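Local coordinates for putative arsenate reductase (Streptococcus mutans UA159, PDB 3FZ4), which probably acts as a thiol-dependent oxidoreductase of the ArsC family, with a thioredoxin-like fold, possibly as an arsenate reductase, at residues I45-W48 / L49-G53; A85-L88 / A89-G92; A32-I35 / K36-P39. The protein carries 1 engineered substitution. All coordinates share one frame; numbering follows the deposited sequence. Where two conformers were deposited one is given.

Contact 1 (I45-W48 / L49-G53); sequences IRNW and LENSG. With EDO (1,2-ethanediol), chain C.
Ile-45 and Leu-49 lie side by side one turn apart on helix 42-51 and point the same way, CG2 of Ile-45 meeting CG of Leu-49 at 4.0 Å. Under them the backbone bond from Leu-49 N to Ile-45 O is regular (2.9 Å). This is the packed side of the turn: Ile-45 also leans on Leu-88 of helix 81-90, Leu-49 touches Phe-59, and the indole of Trp-48 turns inward against Leu-99, Val-101 and Ile-106 of the sheet, where its NE1 is hydrogen-bonded to Gly-104 O.

The polar side is looser. Arg-46 is bent at chi2 (71°) and Glu-50 at chi2 (-77°), and these two kinks bring the charged ends together. NE and NH2 of Arg-46 both hold one oxygen side-on, NE reaching OE2 of Glu-50 at 2.8 Å on its anti lone pair. NH2 meets the same OE2 at 3.1 Å, from above the carboxylate plane; the guanidinium and carboxylate planes stand 47° apart. Beyond them, Asn-51 ND2 donates a weak bond to Asn-47 O, and a 1,2-ethanediol, probably from the crystallisation liquor, binds Asn-51 O through a hydroxyl.

At the helix end Trp-48 O takes two donors from opposite faces of its plane: Ser-52 N at 3.0 Å and Ser-52 OG at 2.8 Å, a hydroxyl also hydrogen-bonded to Leu-54 N. Gly-53 then leaves helical geometry with positive phi. The chemistry implies that Ser-52 alone satisfies Trp-48 O, while the i to i+4 salt bridge probably lets opposite charges stabilise each other beside helix 81-90, on the more solvent-open side.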
loop_
_atom_site.group_PDB
_atom_site.type_symbol
_atom_site.label_atom_id
_atom_site.label_comp_id
_atom_site.label_asym_id
_atom_site.label_seq_id
_atom_site.Cartn_x
_atom_site.Cartn_y
_atom_site.Cartn_z
ATOM N N ILE A 45 1.183 4.732 8.290
ATOM C CA ILE A 45 2.103 3.731 7.749
ATOM C C ILE A 45 2.875 3.101 8.903
ATOM O O ILE A 45 3.061 1.889 8.939
ATOM C CB ILE A 45 3.080 4.361 6.744
ATOM C CG1 ILE A 45 2.310 4.906 5.529
ATOM C CG2 ILE A 45 4.128 3.333 6.330
ATOM C CD1 ILE A 45 3.160 5.748 4.615
ATOM N N ARG A 46 3.329 3.920 9.853
ATOM C CA ARG A 46 4.071 3.370 10.971
ATOM C C ARG A 46 3.262 2.325 11.734
ATOM O O ARG A 46 3.796 1.293 12.123
ATOM C CB ARG A 46 4.505 4.514 11.898
ATOM C CG ARG A 46 5.187 4.039 13.168
ATOM C CD ARG A 46 6.559 3.476 12.901
ATOM N NE ARG A 46 7.218 3.100 14.161
ATOM C CZ ARG A 46 7.719 3.952 15.059
ATOM N NH1 ARG A 46 7.723 5.272 14.848
ATOM N NH2 ARG A 46 8.263 3.458 16.162
ATOM N N ASN A 47 1.975 2.592 11.933
ATOM C CA ASN A 47 1.131 1.624 12.613
ATOM C C ASN A 47 1.066 0.304 11.843
ATOM O O ASN A 47 1.146 -0.751 12.439
ATOM C CB ASN A 47 -0.264 2.177 12.842
ATOM C CG ASN A 47 -1.017 1.409 13.899
ATOM O OD1 ASN A 47 -0.634 1.405 15.071
ATOM N ND2 ASN A 47 -2.097 0.759 13.494
ATOM N N TRP A 48 0.969 0.364 10.510
ATOM C CA TRP A 48 0.979 -0.846 9.724
ATOM C C TRP A 48 2.309 -1.562 9.886
ATOM O O TRP A 48 2.338 -2.797 10.016
ATOM C CB TRP A 48 0.781 -0.514 8.251
ATOM C CG TRP A 48 -0.489 0.203 7.904
ATOM C CD1 TRP A 48 -1.632 0.290 8.652
ATOM C CD2 TRP A 48 -0.726 0.944 6.714
ATOM N NE1 TRP A 48 -2.576 1.033 7.982
ATOM C CE2 TRP A 48 -2.053 1.426 6.773
ATOM C CE3 TRP A 48 0.040 1.204 5.561
ATOM C CZ2 TRP A 48 -2.609 2.202 5.742
ATOM C CZ3 TRP A 48 -0.520 1.978 4.545
ATOM C CH2 TRP A 48 -1.828 2.461 4.646
ATOM N N LEU A 49 3.413 -0.831 9.819
ATOM C CA LEU A 49 4.717 -1.486 9.889
ATOM C C LEU A 49 4.914 -2.187 11.208
ATOM O O LEU A 49 5.552 -3.254 11.249
ATOM C CB LEU A 49 5.850 -0.485 9.694
ATOM C CG LEU A 49 5.876 0.324 8.392
ATOM C CD1 LEU A 49 7.129 1.173 8.354
ATOM C CD2 LEU A 49 5.824 -0.576 7.167
ATOM N N GLU A 50 4.413 -1.559 12.272
ATOM C CA GLU A 50 4.581 -2.099 13.614
ATOM C C GLU A 50 3.674 -3.281 13.921
ATOM O O GLU A 50 4.106 -4.232 14.592
ATOM C CB GLU A 50 4.374 -1.000 14.655
ATOM C CG GLU A 50 5.427 0.121 14.635
ATOM C CD GLU A 50 6.774 -0.243 15.286
ATOM O OE1 GLU A 50 6.924 -1.342 15.873
ATOM O OE2 GLU A 50 7.709 0.587 15.223
ATOM N N ASN A 51 2.449 -3.247 13.412
ATOM C CA ASN A 51 1.393 -4.145 13.905
ATOM C C ASN A 51 0.854 -5.153 12.940
ATOM O O ASN A 51 0.157 -6.074 13.343
ATOM C CB ASN A 51 0.252 -3.323 14.486
ATOM C CG ASN A 51 0.698 -2.506 15.683
ATOM O OD1 ASN A 51 1.181 -3.053 16.672
ATOM N ND2 ASN A 51 0.613 -1.189 15.567
ATOM N N SER A 52 1.166 -5.005 11.664
ATOM C CA SER A 52 0.646 -5.946 10.669
ATOM C C SER A 52 1.264 -7.341 10.708
ATOM O O SER A 52 0.682 -8.298 10.192
ATOM C CB SER A 52 0.820 -5.375 9.268
ATOM O OG SER A 52 2.175 -5.324 8.901
ATOM N N GLY A 53 2.456 -7.449 11.262
ATOM C CA GLY A 53 3.207 -8.688 11.197
ATOM C C GLY A 53 3.868 -8.927 9.854
ATOM O O GLY A 53 4.513 -9.950 9.655
HETATM C C1 EDO C . -0.950 -6.204 16.049
HETATM O O1 EDO C . -0.054 -7.228 15.738
HETATM C C2 EDO C . -0.559 -5.415 17.288
HETATM O O2 EDO C . -1.769 -4.805 17.706
#

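Contact 2 (A85-L88 / A89-G92); sequences ANLL and ASDG
Ser-90 bends back onto Leu-87 at the C-terminal end of helix 81-90, where the alpha-helical bonding pattern gives way to i to i+3 bonds. The helix belongs to the helical part of this ArsC-family protein, inserted between the strands of its thioredoxin-like fold. In the first shell the last regular bond runs from Ala-89 N to Ala-85 O (2.9 Å). One residue on, the pattern splits: Ser-90 N makes only a weak bond with Asn-86 O, at an N-H...O angle of 125°, and a second with Leu-87 O at 3.1 Å. That second donor stands above the carbonyl plane of Leu-87, 67° out of it. The next link, Asp-91 N to Leu-88 O, is again i to i+3 and weak, although fairly straight.

Side-chain contact within the turn is slight and falls on carbonyl oxygens. The methyl of Ala-89 sits 3.3 Å from Ala-85 O, and CB of Ser-90 lies equally near Asn-86 O. The larger side chains face other parts of the protein. Leu-88 packs on Ile-45, Phe-60 and Ile-95, and Ala-85 and Ala-89 rest against helix 42-51, so this face of the helix packs on that neighbour.

Further out, Asp-91 is tied to the chain that follows and to Ser-66: OD1 accepts from Met-93 N, and OD2 is hydrogen-bonded to Ser-66 OG. With chi1 at 76°, OG of Ser-90 is set between its own N and carbonyl carbon and turned back along the helix, where it donates to Leu-87 O at 2.6 Å, making that oxygen the acceptor of both Ser-90 N and Ser-90 OG.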
loop_
_atom_site.group_PDB
_atom_site.type_symbol
_atom_site.label_atom_id
_atom_site.label_comp_id
_atom_site.label_asym_id
_atom_site.label_seq_id
_atom_site.Cartn_x
_atom_site.Cartn_y
_atom_site.Cartn_z
ATOM N N ALA A 85 8.756 4.550 7.676
ATOM C CA ALA A 85 7.433 5.170 7.530
ATOM C C ALA A 85 7.546 6.572 6.929
ATOM O O ALA A 85 6.722 6.957 6.105
ATOM C CB ALA A 85 6.737 5.248 8.869
ATOM N N ASN A 86 8.574 7.325 7.344
ATOM C CA ASN A 86 8.832 8.669 6.824
ATOM C C ASN A 86 9.151 8.643 5.330
ATOM O O ASN A 86 8.669 9.461 4.539
ATOM C CB ASN A 86 10.026 9.263 7.583
ATOM C CG ASN A 86 10.455 10.611 7.033
ATOM O OD1 ASN A 86 9.686 11.569 7.081
ATOM N ND2 ASN A 86 11.688 10.698 6.531
ATOM N N LEU A 87 10.002 7.692 4.970
ATOM C CA LEU A 87 10.402 7.489 3.592
ATOM C C LEU A 87 9.186 7.182 2.715
ATOM O O LEU A 87 8.933 7.827 1.695
ATOM C CB LEU A 87 11.392 6.332 3.517
ATOM C CG LEU A 87 12.082 6.124 2.179
ATOM C CD1 LEU A 87 12.743 7.426 1.730
ATOM C CD2 LEU A 87 13.128 5.056 2.337
ATOM N N LEU A 88 8.425 6.173 3.119
ATOM C CA LEU A 88 7.220 5.793 2.390
ATOM C C LEU A 88 6.222 6.962 2.275
ATOM O O LEU A 88 5.677 7.222 1.183
ATOM C CB LEU A 88 6.575 4.586 3.072
ATOM C CG LEU A 88 7.355 3.268 2.928
ATOM C CD1 LEU A 88 6.974 2.247 3.991
ATOM C CD2 LEU A 88 7.192 2.648 1.530
ATOM N N ALA A 89 6.039 7.716 3.376
ATOM C CA ALA A 89 5.071 8.815 3.376
ATOM C C ALA A 89 5.516 9.935 2.458
ATOM O O ALA A 89 4.685 10.671 1.954
ATOM C CB ALA A 89 4.889 9.364 4.777
ATOM N N SER A 90 6.821 10.029 2.221
ATOM C CA SER A 90 7.408 11.143 1.456
ATOM C C SER A 90 7.242 10.986 -0.042
ATOM O O SER A 90 7.420 11.941 -0.784
ATOM C CB SER A 90 8.917 11.286 1.776
ATOM O OG SER A 90 9.688 10.284 1.118
ATOM N N ASP A 91 6.951 9.773 -0.515
ATOM C CA ASP A 91 6.857 9.524 -1.960
ATOM C C ASP A 91 5.971 8.321 -2.173
ATOM O O ASP A 91 6.411 7.171 -1.972
ATOM C CB ASP A 91 8.234 9.289 -2.584
ATOM C CG ASP A 91 8.175 8.984 -4.073
ATOM O OD1 ASP A 91 7.092 9.065 -4.707
ATOM O OD2 ASP A 91 9.258 8.688 -4.625
ATOM N N GLY A 92 4.727 8.562 -2.582
ATOM C CA GLY A 92 3.806 7.474 -2.832
ATOM C C GLY A 92 4.299 6.451 -3.842
ATOM O O GLY A 92 3.803 5.325 -3.836
#

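Contact 3 (A32-I35 / K36-P39); sequences AIDI and KKNP
A chi1 of -177° in Asp-34 turns CG directly opposite the backbone N and lays the carboxylate, at the end of strand 30-34, over the turn that follows. There OD1 collects two backbone N-H groups. Lys-37 N reaches it at 2.9 Å along a straight path (165°), from above the carboxylate plane, whereas the bond from Lys-36 N, of equal length, is weak because its angle is only 128°. The main chain closes the same turn, Asn-38 N donating to Asp-34 O at 2.9 Å.

The aliphatic part of Lys-37 crosses the carboxylate, its CG 3.6 Å from OD1 of Asp-34. Its ammonium does not touch the acid; that of Lys-36 is hydrogen-bonded to Tyr-10 OH. On the flank CG2 of Ile-33 packs on CB of Asn-38 at 3.8 Å, and a water accepts from Asp-34 N and, in the conformer described, from Asn-38 ND2. CB of Pro-39 comes to 3.3 Å from Ile-35 O.

An aspartate side chain accepting from the N-H groups two and three residues ahead, alongside an i to i+4 backbone bond, is characteristic of an Asx motif, which here turns the edge strand of the thioredoxin-like sheet into the loop before helix 42-51.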
loop_
_atom_site.group_PDB
_atom_site.type_symbol
_atom_site.label_atom_id
_atom_site.label_comp_id
_atom_site.label_asym_id
_atom_site.label_seq_id
_atom_site.Cartn_x
_atom_site.Cartn_y
_atom_site.Cartn_z
ATOM N N ALA A 32 -11.501 5.298 -3.237
ATOM C CA ALA A 32 -10.275 5.168 -4.013
ATOM C C ALA A 32 -9.442 6.425 -3.808
ATOM O O ALA A 32 -9.914 7.558 -4.001
ATOM C CB ALA A 32 -10.579 4.947 -5.494
ATOM N N ILE A 33 -8.175 6.228 -3.481
ATOM C CA ILE A 33 -7.242 7.333 -3.263
ATOM C C ILE A 33 -6.022 7.141 -4.150
ATOM O O ILE A 33 -5.479 6.023 -4.207
ATOM C CB ILE A 33 -6.786 7.375 -1.807
ATOM C CG1 ILE A 33 -7.986 7.563 -0.867
ATOM C CG2 ILE A 33 -5.736 8.480 -1.610
ATOM C CD1 ILE A 33 -7.610 7.737 0.589
ATOM N N ASP A 34 -5.556 8.225 -4.785
ATOM C CA ASP A 34 -4.347 8.128 -5.606
ATOM C C ASP A 34 -3.141 8.166 -4.700
ATOM O O ASP A 34 -2.931 9.135 -3.973
ATOM C CB ASP A 34 -4.333 9.248 -6.662
ATOM C CG ASP A 34 -3.139 9.161 -7.607
ATOM O OD1 ASP A 34 -1.996 9.246 -7.122
ATOM O OD2 ASP A 34 -3.341 9.038 -8.829
ATOM N N ILE A 35 -2.361 7.086 -4.719
ATOM C CA ILE A 35 -1.278 6.912 -3.786
ATOM C C ILE A 35 -0.118 7.890 -4.013
ATOM O O ILE A 35 0.633 8.181 -3.086
ATOM C CB ILE A 35 -0.829 5.423 -3.805
ATOM C CG1 ILE A 35 -0.126 5.030 -2.519
ATOM C CG2 ILE A 35 0.019 5.095 -5.037
ATOM C CD1 ILE A 35 0.228 3.538 -2.428
ATOM N N LYS A 36 0.025 8.396 -5.240
ATOM C CA LYS A 36 1.047 9.398 -5.504
ATOM C C LYS A 36 0.568 10.782 -5.049
ATOM O O LYS A 36 1.315 11.505 -4.383
ATOM C CB LYS A 36 1.468 9.397 -6.975
ATOM C CG LYS A 36 2.627 10.356 -7.293
ATOM C CD LYS A 36 3.132 10.198 -8.731
ATOM C CE LYS A 36 2.542 11.245 -9.689
ATOM N NZ LYS A 36 2.733 10.918 -11.159
ATOM N N LYS A 37 -0.661 11.145 -5.389
ATOM C CA LYS A 37 -1.140 12.484 -5.039
ATOM C C LYS A 37 -1.402 12.642 -3.551
ATOM O O LYS A 37 -1.226 13.734 -2.997
ATOM C CB LYS A 37 -2.436 12.765 -5.762
ATOM C CG LYS A 37 -2.324 12.818 -7.226
ATOM C CD LYS A 37 -3.699 13.213 -7.731
ATOM C CE LYS A 37 -3.772 13.129 -9.170
ATOM N NZ LYS A 37 -5.182 13.393 -9.596
ATOM N N ASN A 38 -1.865 11.562 -2.905
ATOM C CA ASN A 38 -2.338 11.598 -1.535
ATOM C C ASN A 38 -1.943 10.348 -0.760
ATOM O O ASN A 38 -2.803 9.571 -0.348
ATOM C CB ASN A 38 -3.862 11.795 -1.538
ATOM C CG ASN A 38 -4.278 13.089 -2.225
ATOM O OD1 ASN A 38 -3.932 14.175 -1.770
ATOM N ND2 ASN A 38 -5.006 12.969 -3.332
ATOM N N PRO A 39 -0.629 10.131 -0.600
ATOM C CA PRO A 39 -0.210 8.907 0.077
ATOM C C PRO A 39 -0.678 8.877 1.527
ATOM O O PRO A 39 -0.936 9.933 2.125
ATOM C CB PRO A 39 1.321 8.982 0.020
ATOM C CG PRO A 39 1.637 10.399 -0.164
ATOM C CD PRO A 39 0.525 10.972 -0.989
HETATM O O HOH W 1 -6.710 10.837 -4.597
#

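Overall arrangement
Along the chain contact 3 comes first, then contact 1, then contact 2, but in space contact 2 touches both others. Helices 42-51 and 81-90 pack together, with CD1 of Ile-45 3.7 Å from Ala-89 N and CD1 of Leu-49 3.8 Å from Ala-85 N. Contact 3 meets the end of the second helix where CG of Pro-39 lies 3.7 Å from Ala-89 O. Contacts 1 and 3 do not touch, their nearest atoms being about 6 Å apart. Ile-35 of contact 3 lies near the Cys-13 to Cys-16 disulfide, a probable redox centre, without touching it. The bound sodium ion is about 9 Å from the Ile-35 side chain and about 10 Å from that of Trp-48.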